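TetR family transcriptional regulator (Chloroflexus aurantiacus, PDB 3NRG) probably binds DNA as a transcription factor of the TetR family, using a predicted helix-turn-helix motif to recognise regulatory sequences. Local coordinates at residues 63-68 with 109-114; 93-98 with 205-210; 173-178 with 201-206. All coordinates share one frame; numbering follows the deposited sequence.

Contact 1 (63-68 with 109-114)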
# COMPACT_ATOMS: atom_id res chain seq x y z
N TYR A 63 -13.74 0.68 -6.07
CA TYR A 63 -13.59 -0.77 -6.13
C TYR A 63 -12.10 -1.17 -6.03
O TYR A 63 -11.76 -2.10 -5.30
CB TYR A 63 -14.23 -1.32 -7.43
CG TYR A 63 -13.90 -2.77 -7.73
CD1 TYR A 63 -14.52 -3.80 -7.04
CD2 TYR A 63 -13.00 -3.10 -8.74
CE1 TYR A 63 -14.23 -5.14 -7.32
CE2 TYR A 63 -12.70 -4.44 -9.03
CZ TYR A 63 -13.32 -5.45 -8.32
OH TYR A 63 -13.04 -6.76 -8.61
N LEU A 64 -11.23 -0.45 -6.75
CA LEU A 64 -9.79 -0.71 -6.75
C LEU A 64 -9.15 -0.38 -5.39
O LEU A 64 -8.24 -1.10 -4.95
CB LEU A 64 -9.10 0.07 -7.88
CG LEU A 64 -9.53 -0.30 -9.31
CD1 LEU A 64 -8.98 0.67 -10.28
CD2 LEU A 64 -9.11 -1.71 -9.69
N ILE A 65 -9.62 0.70 -4.72
CA ILE A 65 -9.13 1.09 -3.39
C ILE A 65 -9.55 0.05 -2.33
O ILE A 65 -8.72 -0.37 -1.51
CB ILE A 65 -9.61 2.55 -3.03
CG1 ILE A 65 -8.80 3.63 -3.82
CG2 ILE A 65 -9.58 2.82 -1.51
CD1 ILE A 65 -7.27 3.75 -3.43
N GLN A 66 -10.81 -0.43 -2.40
CA GLN A 66 -11.32 -1.45 -1.48
C GLN A 66 -10.64 -2.80 -1.73
O GLN A 66 -10.44 -3.58 -0.79
CB GLN A 66 -12.85 -1.58 -1.60
N LEU A 67 -10.24 -3.06 -3.00
CA LEU A 67 -9.53 -4.28 -3.39
C LEU A 67 -8.14 -4.30 -2.75
O LEU A 67 -7.71 -5.34 -2.25
CB LEU A 67 -9.43 -4.38 -4.92
CG LEU A 67 -9.08 -5.76 -5.49
CD1 LEU A 67 -10.11 -6.81 -5.10
CD2 LEU A 67 -8.97 -5.69 -6.99
N GLY A 68 -7.48 -3.14 -2.71
CA GLY A 68 -6.18 -2.97 -2.08
C GLY A 68 -6.23 -3.14 -0.57
O GLY A 68 -5.35 -3.78 0.01
N ALA A 109 -0.77 -1.21 -4.60
CA ALA A 109 0.01 -0.38 -3.67
C ALA A 109 0.22 1.02 -4.22
O ALA A 109 0.12 1.99 -3.46
CB ALA A 109 1.35 -1.04 -3.39
N GLN A 110 0.49 1.14 -5.55
CA GLN A 110 0.72 2.43 -6.21
C GLN A 110 -0.56 3.27 -6.23
O GLN A 110 -0.50 4.48 -6.01
CB GLN A 110 1.29 2.22 -7.63
CG GLN A 110 1.65 3.52 -8.38
CD GLN A 110 2.71 4.36 -7.70
OE1 GLN A 110 2.66 5.59 -7.72
NE2 GLN A 110 3.72 3.72 -7.10
N ILE A 111 -1.73 2.62 -6.46
CA ILE A 111 -3.03 3.30 -6.45
C ILE A 111 -3.33 3.85 -5.02
O ILE A 111 -3.73 5.00 -4.88
CB ILE A 111 -4.16 2.36 -6.98
CG1 ILE A 111 -3.94 2.02 -8.47
CG2 ILE A 111 -5.55 2.97 -6.75
CD1 ILE A 111 -4.68 0.77 -8.97
N ALA A 112 -3.07 3.03 -3.99
CA ALA A 112 -3.26 3.43 -2.58
C ALA A 112 -2.26 4.53 -2.18
O ALA A 112 -2.61 5.41 -1.39
CB ALA A 112 -3.10 2.22 -1.68
N TYR A 113 -1.03 4.48 -2.74
CA TYR A 113 0.02 5.47 -2.47
C TYR A 113 -0.35 6.83 -3.05
O TYR A 113 -0.15 7.86 -2.39
CB TYR A 113 1.37 4.99 -3.02
CG TYR A 113 2.51 5.98 -2.84
CD1 TYR A 113 3.16 6.10 -1.61
CD2 TYR A 113 2.99 6.72 -3.91
CE1 TYR A 113 4.22 7.00 -1.44
CE2 TYR A 113 4.05 7.62 -3.75
CZ TYR A 113 4.66 7.75 -2.52
OH TYR A 113 5.70 8.63 -2.37
N LYS A 114 -0.88 6.86 -4.31
CA LYS A 114 -1.27 8.10 -4.97
C LYS A 114 -2.44 8.79 -4.25
O LYS A 114 -2.52 10.01 -4.24
CB LYS A 114 -1.62 7.86 -6.45
CG LYS A 114 -0.41 7.75 -7.37
CD LYS A 114 -0.82 7.75 -8.84
CE LYS A 114 0.36 7.88 -9.76
NZ LYS A 114 -0.06 8.04 -11.17
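Ile-65 of segment 63-68 touches Ile-111 and Ala-112 of segment 109-114 with its end. Ile-65 CB still stands 5.5 Å from Ile-111 CG2. The chain divides there. CG2 turns off to the side and meets nothing in 109-114. CG1 lies beside the backbone N (chi1 -75°). From there Ile-65 CG1 comes to 4.4 Å from Ile-111 CG2. The tip does the touching. Ile-65 CD1 rests 3.8 Å from Ile-111 CG2 and 4.0 Å from Ile-111 O. Ile-65 CD1 also lies 4.1 Å from Ala-112 CA, so it packs partly on the backbone of the other helix. The preceding residue adds a looser methyl contact, with Leu-64 CD1 4.5 Å from Ile-111 CD1. No hydrogen bond crosses; the contact is apolar. The two short axes come within 9.3 Å at a crossing angle of -111°. Leu-23 and Phe-26 of helix 12-28 touch Ile-111, and Phe-26 also touches Leu-64. Leu-122, in a loop, touches Ile-65. Helix 12-28, which precedes the predicted helix-turn-helix, thus meets both helix 57-78 and helix 106-114 here, and all three touch one another.

Contact 2 (93-98 with 205-210)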
# COMPACT_ATOMS: atom_id res chain seq x y z
N TRP A 93 9.15 -6.25 11.80
CA TRP A 93 8.24 -7.21 11.20
C TRP A 93 7.16 -6.49 10.36
O TRP A 93 6.91 -6.87 9.22
CB TRP A 93 7.58 -8.09 12.29
CG TRP A 93 6.57 -9.08 11.76
CD1 TRP A 93 6.81 -10.36 11.36
CD2 TRP A 93 5.16 -8.86 11.61
NE1 TRP A 93 5.63 -10.95 10.95
CE2 TRP A 93 4.61 -10.05 11.09
CE3 TRP A 93 4.30 -7.77 11.86
CZ2 TRP A 93 3.24 -10.18 10.79
CZ3 TRP A 93 2.95 -7.90 11.57
CH2 TRP A 93 2.43 -9.09 11.05
N LEU A 94 6.55 -5.42 10.93
CA LEU A 94 5.50 -4.64 10.27
C LEU A 94 6.04 -3.89 9.04
O LEU A 94 5.33 -3.76 8.03
CB LEU A 94 4.86 -3.66 11.26
CG LEU A 94 3.58 -2.95 10.80
CD1 LEU A 94 2.41 -3.96 10.64
CD2 LEU A 94 3.21 -1.83 11.77
N LEU A 95 7.29 -3.41 9.11
CA LEU A 95 7.95 -2.72 7.99
C LEU A 95 8.21 -3.72 6.86
O LEU A 95 7.96 -3.41 5.70
CB LEU A 95 9.27 -2.08 8.48
CG LEU A 95 10.00 -1.15 7.50
CD1 LEU A 95 9.07 -0.08 6.93
CD2 LEU A 95 11.19 -0.49 8.18
N ASP A 96 8.65 -4.94 7.22
CA ASP A 96 8.91 -6.03 6.27
C ASP A 96 7.62 -6.46 5.55
O ASP A 96 7.63 -6.63 4.33
CB ASP A 96 9.53 -7.23 7.01
CG ASP A 96 10.71 -7.85 6.30
OD1 ASP A 96 10.50 -8.39 5.18
OD2 ASP A 96 11.81 -7.88 6.88
N VAL A 97 6.51 -6.62 6.31
CA VAL A 97 5.20 -6.99 5.76
C VAL A 97 4.71 -5.94 4.73
O VAL A 97 4.33 -6.30 3.61
CB VAL A 97 4.16 -7.23 6.89
CG1 VAL A 97 2.74 -7.29 6.32
CG2 VAL A 97 4.48 -8.51 7.66
N GLY A 98 4.75 -4.67 5.12
CA GLY A 98 4.35 -3.56 4.27
C GLY A 98 5.10 -3.52 2.95
O GLY A 98 4.50 -3.31 1.90
N GLN A 205 18.89 -1.33 9.42
CA GLN A 205 19.52 -0.02 9.63
C GLN A 205 18.48 1.04 10.00
O GLN A 205 18.70 1.81 10.94
CB GLN A 205 20.28 0.41 8.36
CG GLN A 205 21.74 -0.04 8.33
CD GLN A 205 22.69 0.99 8.92
OE1 GLN A 205 22.30 2.11 9.30
NE2 GLN A 205 23.96 0.66 8.95
N VAL A 206 17.32 1.05 9.29
CA VAL A 206 16.22 1.99 9.54
C VAL A 206 15.67 1.83 10.97
O VAL A 206 15.52 2.82 11.68
CB VAL A 206 15.10 1.86 8.47
CG1 VAL A 206 13.79 2.49 8.96
CG2 VAL A 206 15.53 2.47 7.15
N ILE A 207 15.41 0.58 11.38
CA ILE A 207 14.91 0.27 12.73
C ILE A 207 15.94 0.66 13.81
O ILE A 207 15.56 1.24 14.83
CB ILE A 207 14.44 -1.21 12.84
CG1 ILE A 207 13.27 -1.52 11.85
CG2 ILE A 207 14.06 -1.60 14.28
CD1 ILE A 207 11.94 -0.66 12.04
N ASP A 208 17.25 0.41 13.55
CA ASP A 208 18.34 0.77 14.48
C ASP A 208 18.36 2.28 14.75
O ASP A 208 18.52 2.69 15.90
CB ASP A 208 19.71 0.31 13.94
CG ASP A 208 19.92 -1.20 13.93
OD1 ASP A 208 19.06 -1.92 14.48
OD2 ASP A 208 20.94 -1.65 13.37
N ILE A 209 18.17 3.10 13.69
CA ILE A 209 18.14 4.56 13.82
C ILE A 209 16.95 5.00 14.68
O ILE A 209 17.12 5.77 15.63
CB ILE A 209 18.15 5.25 12.41
CG1 ILE A 209 19.48 4.95 11.66
CG2 ILE A 209 17.91 6.79 12.53
CD1 ILE A 209 19.41 5.13 10.11
N LEU A 210 15.75 4.44 14.40
CA LEU A 210 14.52 4.76 15.15
C LEU A 210 14.60 4.27 16.60
O LEU A 210 14.13 4.96 17.51
CB LEU A 210 13.29 4.17 14.45
CG LEU A 210 13.01 4.67 13.01
CD1 LEU A 210 12.01 3.79 12.32
CD2 LEU A 210 12.54 6.12 13.00
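Leu-95 meets Val-206 and Ile-207 without any ring between them, inside the all-helical C-terminal domain of a TetR-family regulator. The indole of Trp-93 lies on another side of helix 87-104. One of its faces is covered from within the same helix: Val-97 CG2 sits 3.7 Å above the ring plane of Trp-93, over its centre. At the five-membered end, NE1 is hydrogen-bonded to Pro-80 O. Leu-76, Thr-79 and Ala-82 also touch the indole, which ties this side of the helix to the end of helix 57-78 and the loop after it. The Asp-96 carboxylate makes a long, weak ion pair, from OD2 to NE of Arg-92.

Helix 87-104 lies here against helix 196-214. The backbones stay well apart, with 8.9 Å between Leu-95 CA and Ile-207 CA, and side chains span the gap. Leu-95 has CG anti to the backbone N (chi1 -171°), which puts CG on the side of the partner helix; chi2 (51°) then turns CD2 to it. CD1 is turned aside from both partners. Leu-95 and Ile-207 lie side by side, heading opposite ways, and Leu-95 CD2 lies 3.9 Å from Ile-207 CD1. Val-206 instead stands about at right angles to Leu-95.

Helix 157-179 also packs here. Its Phe-168 and Leu-171 touch Leu-95, and its Val-167 touches Val-206. Phe-88 and Leu-91 of helix 87-104 also touch Ile-207. The contact is thus a small apolar part of a three-helix interface. Leu-95 CD2 also lies 4.0 Å from Val-206 CG1. It rests on two methyls at once, Val-206 CG1 and Ile-207 CD1, which are 4.8 Å from each other.

Contact 3 (173-178 with 201-206)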
# COMPACT_ATOMS: atom_id res chain seq x y z
N ASN A 173 9.53 2.32 -1.90
CA ASN A 173 9.86 3.05 -3.13
C ASN A 173 11.35 3.33 -3.21
O ASN A 173 11.94 3.23 -4.30
CB ASN A 173 9.07 4.36 -3.21
CG ASN A 173 7.57 4.16 -3.29
OD1 ASN A 173 7.06 3.24 -3.95
ND2 ASN A 173 6.82 5.06 -2.66
N HIS A 174 11.99 3.65 -2.07
CA HIS A 174 13.42 3.93 -2.02
C HIS A 174 14.25 2.67 -2.29
O HIS A 174 15.26 2.74 -3.00
CB HIS A 174 13.81 4.58 -0.69
CG HIS A 174 15.24 5.02 -0.66
ND1 HIS A 174 15.70 6.03 -1.49
CD2 HIS A 174 16.27 4.55 0.07
CE1 HIS A 174 16.99 6.15 -1.22
NE2 HIS A 174 17.38 5.29 -0.28
N LEU A 175 13.83 1.52 -1.72
CA LEU A 175 14.51 0.23 -1.92
C LEU A 175 14.55 -0.12 -3.40
O LEU A 175 15.62 -0.46 -3.92
CB LEU A 175 13.80 -0.89 -1.13
CG LEU A 175 13.79 -0.75 0.39
CD1 LEU A 175 12.95 -1.81 1.01
CD2 LEU A 175 15.20 -0.80 0.95
N ILE A 176 13.40 0.02 -4.10
CA ILE A 176 13.27 -0.22 -5.54
C ILE A 176 14.20 0.72 -6.32
O ILE A 176 14.99 0.26 -7.14
CB ILE A 176 11.79 -0.07 -6.00
CG1 ILE A 176 10.90 -1.18 -5.40
CG2 ILE A 176 11.68 -0.06 -7.53
CD1 ILE A 176 9.39 -0.90 -5.46
N GLU A 177 14.14 2.02 -6.00
CA GLU A 177 14.95 3.06 -6.64
C GLU A 177 16.45 2.76 -6.50
O GLU A 177 17.22 2.93 -7.45
CB GLU A 177 14.61 4.43 -6.03
CG GLU A 177 15.25 5.61 -6.74
CD GLU A 177 14.94 6.95 -6.10
OE1 GLU A 177 15.45 7.22 -4.99
OE2 GLU A 177 14.18 7.73 -6.71
N ARG A 178 16.86 2.26 -5.32
CA ARG A 178 18.26 1.98 -5.01
C ARG A 178 18.76 0.65 -5.61
O ARG A 178 19.88 0.61 -6.14
CB ARG A 178 18.49 2.01 -3.49
CG ARG A 178 19.95 1.93 -3.09
CD ARG A 178 20.12 1.91 -1.60
NE ARG A 178 21.53 1.70 -1.22
CZ ARG A 178 21.96 1.63 0.03
NH1 ARG A 178 21.10 1.75 1.05
NH2 ARG A 178 23.25 1.44 0.29
N ARG A 201 19.21 -5.45 5.20
CA ARG A 201 20.18 -4.70 5.99
C ARG A 201 19.80 -3.23 6.07
O ARG A 201 20.09 -2.59 7.08
CB ARG A 201 21.63 -4.90 5.49
CG ARG A 201 21.86 -4.56 4.03
CD ARG A 201 23.07 -5.27 3.46
NE ARG A 201 22.91 -6.73 3.48
CZ ARG A 201 23.70 -7.58 2.82
NH1 ARG A 201 24.69 -7.12 2.07
NH2 ARG A 201 23.49 -8.88 2.90
N VAL A 202 19.07 -2.73 5.05
CA VAL A 202 18.54 -1.36 5.04
C VAL A 202 17.37 -1.28 6.04
O VAL A 202 17.34 -0.38 6.88
CB VAL A 202 18.12 -0.91 3.61
CG1 VAL A 202 17.44 0.45 3.64
CG2 VAL A 202 19.32 -0.90 2.67
N ILE A 203 16.44 -2.27 5.99
CA ILE A 203 15.31 -2.36 6.92
C ILE A 203 15.82 -2.40 8.37
O ILE A 203 15.30 -1.66 9.21
CB ILE A 203 14.39 -3.56 6.56
CG1 ILE A 203 13.68 -3.31 5.20
CG2 ILE A 203 13.36 -3.83 7.68
CD1 ILE A 203 13.19 -4.57 4.50
N GLU A 204 16.88 -3.21 8.64
CA GLU A 204 17.49 -3.30 9.97
C GLU A 204 18.16 -1.97 10.37
O GLU A 204 17.98 -1.52 11.50
CB GLU A 204 18.51 -4.45 10.03
CG GLU A 204 17.87 -5.84 9.97
CD GLU A 204 18.85 -7.00 9.94
OE1 GLU A 204 20.08 -6.76 9.90
OE2 GLU A 204 18.38 -8.16 9.96
N GLN A 205 18.89 -1.33 9.42
CA GLN A 205 19.52 -0.02 9.63
C GLN A 205 18.48 1.04 10.00
O GLN A 205 18.70 1.81 10.94
CB GLN A 205 20.28 0.41 8.36
CG GLN A 205 21.74 -0.04 8.33
CD GLN A 205 22.69 0.99 8.92
OE1 GLN A 205 22.30 2.11 9.30
NE2 GLN A 205 23.96 0.66 8.95
N VAL A 206 17.32 1.05 9.29
CA VAL A 206 16.22 1.99 9.54
C VAL A 206 15.67 1.83 10.97
O VAL A 206 15.52 2.82 11.68
CB VAL A 206 15.10 1.86 8.47
CG1 VAL A 206 13.79 2.49 8.96
CG2 VAL A 206 15.53 2.47 7.15
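Val-202 carries most of the contact, with Leu-175 on one of its methyls and Arg-178 on the other. The apolar contacts come first. The side chains of Leu-175 and Val-202 lie alongside each other, pointing opposite ways. Leu-175 CD2 lies 3.7 Å from Val-202 CG1 and 4.0 Å from Val-202 CB, so one methyl packs against the root and one branch of the valine. The other methyl of the leucine, CD1, meets Ile-203. That touch is looser, with 4.5 Å from Leu-175 CD1 to Ile-203 CD1. The side chain of Ile-203 starts off to the side, and its end bends nearer.

These contacts join helix 157-179 to helix 196-214 in the helical C-terminal domain of the TetR-family fold. The short axes make an angle of 137° between their N-to-C directions, so the helices run roughly against each other. They remain 11.8 Å apart at closest approach, a spacing bridged by side chains. Leu-171 and Phe-179 of helix 157-179 also touch Val-202, and Ile-99 of helix 87-104 touches Leu-175.

The second kind of contact is between a charged group and a methyl. Arg-178 is stretched out from CG to NE, with CG anti to the backbone N (chi1 -172°). This carries its guanidinium over to Val-202, where Arg-178 NH1 lies 3.6 Å from Val-202 CG2. The methyl meets the guanidinium obliquely, and the arginine is exposed. No hydrogen bond or salt bridge crosses between the two segments. Glu-204, on the same helix as Val-202, forms a salt bridge from OE2 to NH1 of Arg-92 in helix 87-104.

In the fold
Contact 1 is the most central: its centre lies about 7 Å from the centre of the chain, against about 16 Å for the centres of contacts 2 and 3. Contacts 1 and 2 are buried. Contact 3 is only partly buried, and there an exposed arginine joins the aliphatic packing. The other two are apolar, contact 1 partly against backbone. Contacts 2 and 3 share helix 196-214. Gln-205 and Val-206 lie in the segments of both, though Val-206 makes contact across contact 2 alone. The two meet where Leu-95 CD2 lies 4.0 Å from Ile-203 CG2. Contact 1 uses other helices. Its segments touch those of contact 3 at Tyr-113 CZ, 3.5 Å from Asn-173 ND2.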